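Long-range contact in B-type flagellar hook-associated protein 2 (Pseudomonas aeruginosa, PDB 5FHY), which caps the tip of the growing flagellar filament, helping flagellin monomers polymerise there and keeping them from leaking out of the central channel: residues A44-P57 with D111-G125. Sequence-based numbering, arbitrary orientation.
Sequences ATSSKIALQAIADP and DNSGSRLVLSSTKTG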
loop_
_atom_site.group_PDB
_atom_site.type_symbol
_atom_site.label_atom_id
_atom_site.label_comp_id
_atom_site.label_asym_id
_atom_site.label_seq_id
_atom_site.Cartn_x
_atom_site.Cartn_y
_atom_site.Cartn_z
ATOM N N ALA B 44 -51.363 1.881 -16.913
ATOM C CA ALA B 44 -52.157 2.989 -17.426
ATOM C C ALA B 44 -51.381 3.651 -18.556
ATOM O O ALA B 44 -50.175 3.866 -18.443
ATOM C CB ALA B 44 -52.479 3.987 -16.329
ATOM N N THR B 45 -52.068 3.970 -19.645
ATOM C CA THR B 45 -51.403 4.561 -20.800
ATOM C C THR B 45 -51.968 5.929 -21.152
ATOM O O THR B 45 -53.084 6.276 -20.763
ATOM C CB THR B 45 -51.506 3.650 -22.039
ATOM O OG1 THR B 45 -52.884 3.463 -22.384
ATOM C CG2 THR B 45 -50.869 2.298 -21.771
ATOM N N SER B 46 -51.181 6.709 -21.887
ATOM C CA SER B 46 -51.619 8.019 -22.344
ATOM C C SER B 46 -51.849 7.972 -23.845
ATOM O O SER B 46 -51.558 6.967 -24.487
ATOM C CB SER B 46 -50.590 9.094 -21.983
ATOM O OG SER B 46 -49.335 8.834 -22.591
ATOM N N SER B 47 -52.378 9.050 -24.407
ATOM C CA SER B 47 -52.705 9.055 -25.824
ATOM C C SER B 47 -51.539 9.553 -26.666
ATOM O O SER B 47 -50.815 10.469 -26.271
ATOM C CB SER B 47 -53.940 9.918 -26.085
ATOM O OG SER B 47 -54.293 9.901 -27.457
ATOM N N LYS B 48 -51.374 8.941 -27.835
ATOM C CA LYS B 48 -50.372 9.361 -28.805
ATOM C C LYS B 48 -50.882 9.003 -30.193
ATOM O O LYS B 48 -51.109 7.830 -30.504
ATOM C CB LYS B 48 -49.014 8.704 -28.530
ATOM C CG LYS B 48 -47.936 9.035 -29.563
ATOM C CD LYS B 48 -46.551 8.566 -29.126
ATOM C CE LYS B 48 -45.506 8.831 -30.205
ATOM N NZ LYS B 48 -44.144 8.355 -29.827
ATOM N N ILE B 49 -51.082 10.022 -31.022
ATOM C CA ILE B 49 -51.669 9.811 -32.333
ATOM C C ILE B 49 -50.788 10.362 -33.438
ATOM O O ILE B 49 -49.864 11.138 -33.190
ATOM C CB ILE B 49 -53.055 10.473 -32.437
ATOM C CG1 ILE B 49 -52.917 11.996 -32.507
ATOM C CG2 ILE B 49 -53.934 10.065 -31.265
ATOM C CD1 ILE B 49 -54.203 12.714 -32.819
ATOM N N ALA B 50 -51.092 9.959 -34.666
ATOM C CA ALA B 50 -50.383 10.457 -35.838
ATOM C C ALA B 50 -51.408 10.871 -36.880
ATOM O O ALA B 50 -52.273 10.083 -37.257
ATOM C CB ALA B 50 -49.440 9.406 -36.393
ATOM N N LEU B 51 -51.315 12.110 -37.345
ATOM C CA LEU B 51 -52.283 12.624 -38.310
ATOM C C LEU B 51 -51.887 12.204 -39.720
ATOM O O LEU B 51 -50.886 11.516 -39.900
ATOM C CB LEU B 51 -52.408 14.148 -38.205
ATOM C CG LEU B 51 -52.683 14.691 -36.799
ATOM C CD1 LEU B 51 -52.723 16.207 -36.803
ATOM C CD2 LEU B 51 -53.979 14.107 -36.229
ATOM N N GLN B 52 -52.681 12.601 -40.710
ATOM C CA GLN B 52 -52.401 12.239 -42.096
ATOM C C GLN B 52 -51.043 12.762 -42.540
ATOM O O GLN B 52 -50.608 13.826 -42.098
ATOM C CB GLN B 52 -53.484 12.784 -43.035
ATOM C CG GLN B 52 -54.745 11.945 -43.099
ATOM C CD GLN B 52 -55.749 12.463 -44.115
ATOM O OE1 GLN B 52 -55.389 12.798 -45.245
ATOM N NE2 GLN B 52 -57.018 12.528 -43.716
ATOM N N ALA B 53 -50.376 12.006 -43.407
ATOM C CA ALA B 53 -49.091 12.428 -43.947
ATOM C C ALA B 53 -49.347 13.428 -45.058
ATOM O O ALA B 53 -50.258 13.250 -45.864
ATOM C CB ALA B 53 -48.290 11.243 -44.455
ATOM N N ILE B 54 -48.550 14.485 -45.093
ATOM C CA ILE B 54 -48.717 15.513 -46.103
ATOM C C ILE B 54 -47.696 15.329 -47.217
ATOM O O ILE B 54 -46.489 15.380 -46.981
ATOM C CB ILE B 54 -48.592 16.918 -45.486
ATOM C CG1 ILE B 54 -49.495 17.032 -44.255
ATOM C CG2 ILE B 54 -48.943 17.979 -46.505
ATOM C CD1 ILE B 54 -50.949 16.784 -44.554
ATOM N N ALA B 55 -48.189 15.098 -48.432
ATOM C CA ALA B 55 -47.319 14.925 -49.589
ATOM C C ALA B 55 -46.646 16.241 -49.947
ATOM O O ALA B 55 -47.273 17.300 -49.911
ATOM C CB ALA B 55 -48.108 14.388 -50.773
ATOM N N ASP B 56 -45.363 16.153 -50.292
ATOM C CA ASP B 56 -44.531 17.321 -50.585
ATOM C C ASP B 56 -44.640 18.356 -49.466
ATOM O O ASP B 56 -45.152 19.456 -49.683
ATOM C CB ASP B 56 -44.914 17.940 -51.934
ATOM C CG ASP B 56 -43.911 18.978 -52.411
ATOM O OD1 ASP B 56 -42.748 18.930 -51.961
ATOM O OD2 ASP B 56 -44.285 19.837 -53.240
ATOM N N PRO B 57 -44.172 18.004 -48.260
ATOM C CA PRO B 57 -44.297 18.888 -47.097
ATOM C C PRO B 57 -43.427 20.137 -47.219
ATOM O O PRO B 57 -43.613 21.094 -46.469
ATOM C CB PRO B 57 -43.836 18.008 -45.938
ATOM C CG PRO B 57 -42.880 17.062 -46.562
ATOM C CD PRO B 57 -43.440 16.767 -47.921
ATOM N N ASP B 111 -41.807 10.146 -43.219
ATOM C CA ASP B 111 -41.742 8.770 -43.687
ATOM C C ASP B 111 -41.827 8.732 -45.210
ATOM O O ASP B 111 -41.581 9.738 -45.874
ATOM C CB ASP B 111 -42.854 7.925 -43.052
ATOM C CG ASP B 111 -44.251 8.416 -43.405
ATOM O OD1 ASP B 111 -44.425 9.628 -43.646
ATOM O OD2 ASP B 111 -45.180 7.580 -43.437
ATOM N N ASN B 112 -42.166 7.577 -45.768
ATOM C CA ASN B 112 -42.221 7.444 -47.221
ATOM C C ASN B 112 -43.485 8.063 -47.797
ATOM O O ASN B 112 -43.637 8.171 -49.014
ATOM C CB ASN B 112 -42.124 5.976 -47.637
ATOM C CG ASN B 112 -40.762 5.384 -47.359
ATOM O OD1 ASN B 112 -39.767 6.102 -47.264
ATOM N ND2 ASN B 112 -40.708 4.067 -47.219
ATOM N N SER B 113 -44.391 8.472 -46.913
ATOM C CA SER B 113 -45.650 9.077 -47.332
ATOM C C SER B 113 -45.553 10.597 -47.316
ATOM O O SER B 113 -46.355 11.290 -47.942
ATOM C CB SER B 113 -46.795 8.626 -46.419
ATOM O OG SER B 113 -46.935 7.217 -46.418
ATOM N N GLY B 114 -44.571 11.106 -46.582
ATOM C CA GLY B 114 -44.392 12.537 -46.431
ATOM C C GLY B 114 -44.052 12.896 -44.998
ATOM O O GLY B 114 -43.387 12.135 -44.295
ATOM N N SER B 115 -44.502 14.071 -44.574
ATOM C CA SER B 115 -44.347 14.502 -43.192
ATOM C C SER B 115 -45.730 14.630 -42.560
ATOM O O SER B 115 -46.701 14.937 -43.244
ATOM C CB SER B 115 -43.585 15.827 -43.106
ATOM O OG SER B 115 -42.269 15.705 -43.615
ATOM N N ARG B 116 -45.823 14.384 -41.260
ATOM C CA ARG B 116 -47.110 14.422 -40.575
ATOM C C ARG B 116 -46.945 14.923 -39.152
ATOM O O ARG B 116 -45.851 14.878 -38.589
ATOM C CB ARG B 116 -47.755 13.034 -40.562
ATOM C CG ARG B 116 -47.155 12.071 -39.541
ATOM C CD ARG B 116 -47.817 10.706 -39.633
ATOM N NE ARG B 116 -47.369 9.998 -40.827
ATOM C CZ ARG B 116 -48.060 9.046 -41.441
ATOM N NH1 ARG B 116 -49.247 8.677 -40.979
ATOM N NH2 ARG B 116 -47.560 8.467 -42.524
ATOM N N LEU B 117 -48.037 15.392 -38.562
ATOM C CA LEU B 117 -47.988 15.856 -37.183
ATOM C C LEU B 117 -48.197 14.683 -36.239
ATOM O O LEU B 117 -49.088 13.863 -36.446
ATOM C CB LEU B 117 -49.038 16.939 -36.935
ATOM C CG LEU B 117 -48.764 18.310 -37.554
ATOM C CD1 LEU B 117 -50.043 19.130 -37.645
ATOM C CD2 LEU B 117 -47.691 19.052 -36.771
ATOM N N VAL B 118 -47.363 14.603 -35.207
ATOM C CA VAL B 118 -47.476 13.544 -34.212
ATOM C C VAL B 118 -47.707 14.197 -32.856
ATOM O O VAL B 118 -46.877 14.973 -32.377
ATOM C CB VAL B 118 -46.217 12.644 -34.179
ATOM C CG1 VAL B 118 -46.289 11.654 -33.017
ATOM C CG2 VAL B 118 -46.057 11.904 -35.503
ATOM N N LEU B 119 -48.847 13.894 -32.246
ATOM C CA LEU B 119 -49.246 14.562 -31.017
ATOM C C LEU B 119 -49.278 13.593 -29.839
ATOM O O LEU B 119 -49.719 12.452 -29.971
ATOM C CB LEU B 119 -50.608 15.236 -31.202
ATOM C CG LEU B 119 -50.694 16.461 -32.124
ATOM C CD1 LEU B 119 -50.657 16.079 -33.604
ATOM C CD2 LEU B 119 -51.951 17.255 -31.815
ATOM N N SER B 120 -48.782 14.050 -28.692
ATOM C CA SER B 120 -48.724 13.216 -27.493
ATOM C C SER B 120 -49.375 13.896 -26.295
ATOM O O SER B 120 -49.314 15.115 -26.149
ATOM C CB SER B 120 -47.274 12.865 -27.145
ATOM O OG SER B 120 -46.672 12.076 -28.154
ATOM N N SER B 121 -49.988 13.094 -25.431
ATOM C CA SER B 121 -50.556 13.599 -24.189
ATOM C C SER B 121 -49.889 12.924 -22.996
ATOM O O SER B 121 -49.395 11.808 -23.108
ATOM C CB SER B 121 -52.066 13.365 -24.157
ATOM O OG SER B 121 -52.583 13.600 -22.861
ATOM N N THR B 122 -49.868 13.599 -21.852
ATOM C CA THR B 122 -49.256 13.020 -20.662
ATOM C C THR B 122 -50.290 12.534 -19.653
ATOM O O THR B 122 -49.936 12.076 -18.566
ATOM C CB THR B 122 -48.324 14.023 -19.960
ATOM O OG1 THR B 122 -49.076 15.169 -19.541
ATOM C CG2 THR B 122 -47.212 14.458 -20.892
ATOM N N LYS B 123 -51.565 12.619 -20.015
ATOM C CA LYS B 123 -52.620 12.219 -19.097
ATOM C C LYS B 123 -52.940 10.749 -19.317
ATOM O O LYS B 123 -53.370 10.352 -20.399
ATOM C CB LYS B 123 -53.867 13.081 -19.292
ATOM C CG LYS B 123 -54.905 12.939 -18.191
ATOM C CD LYS B 123 -54.470 13.639 -16.917
ATOM C CE LYS B 123 -55.332 13.231 -15.731
ATOM N NZ LYS B 123 -54.640 12.249 -14.853
ATOM N N THR B 124 -52.731 9.944 -18.284
ATOM C CA THR B 124 -53.044 8.525 -18.356
ATOM C C THR B 124 -54.485 8.274 -17.927
ATOM O O THR B 124 -55.046 9.041 -17.145
ATOM C CB THR B 124 -52.095 7.696 -17.474
ATOM O OG1 THR B 124 -52.062 8.249 -16.150
ATOM C CG2 THR B 124 -50.686 7.687 -18.057
ATOM N N GLY B 125 -55.084 7.209 -18.454
ATOM C CA GLY B 125 -56.420 6.812 -18.049
ATOM C C GLY B 125 -57.362 6.553 -19.209
ATOM O O GLY B 125 -57.066 6.922 -20.342
HETATM O O HOH W 1 -50.086 15.832 -40.396
#
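Between the A50–V118 and I54–S115 pairs the antiparallel register slips by one residue, and a water bridges the break: it donates to Q52 O and accepts from L117 N. Before the slip the register is regular. I49 and L119 form a hydrogen-bonded pair through both of their backbone amides, and L51 N reaches L117 O at 3.0 Å in an almost straight bond (179°). Beyond it, I54 N donates to S115 O at 2.7 Å, whereas the return bond from S115 N is weak.

R116 lies at the break. With CG between the backbone N and the carbonyl carbon (chi1 77°) and the chain bent at chi3, its CD passes beside L51 O, 3.2 Å away, and A53 CB sits over one guanidinium face, displaced toward the rim and 3.5 Å from R116 NH2. That nitrogen also forms a salt bridge with D111 OD2 at 2.7 Å and bonds G161 O. A bound sodium ion lies about 4 Å from the R116 side chain.

On one side of the sheet, L51 CD1 meets both L117 CB and L119 CD1, each at 3.8 Å, within an apolar layer to which helix 88-98 contributes M91 and I95. On the other, the extended chain of K48 lies alongside S120 OG, its CE meets V118 CG1, and K48 makes a cation-pi contact with Y36 of a neighbouring subunit.

Toward the far end, S121 OG accepts K123 N in an ST turn, and G125 N bonds T45 O. Strand 114-121, part of the flagellin hook IN motif of FliD and paired on its other edge with strand 104-111 as a beta hairpin, thus joins strand 48-50 in a four-stranded antiparallel sheet packed against a helix.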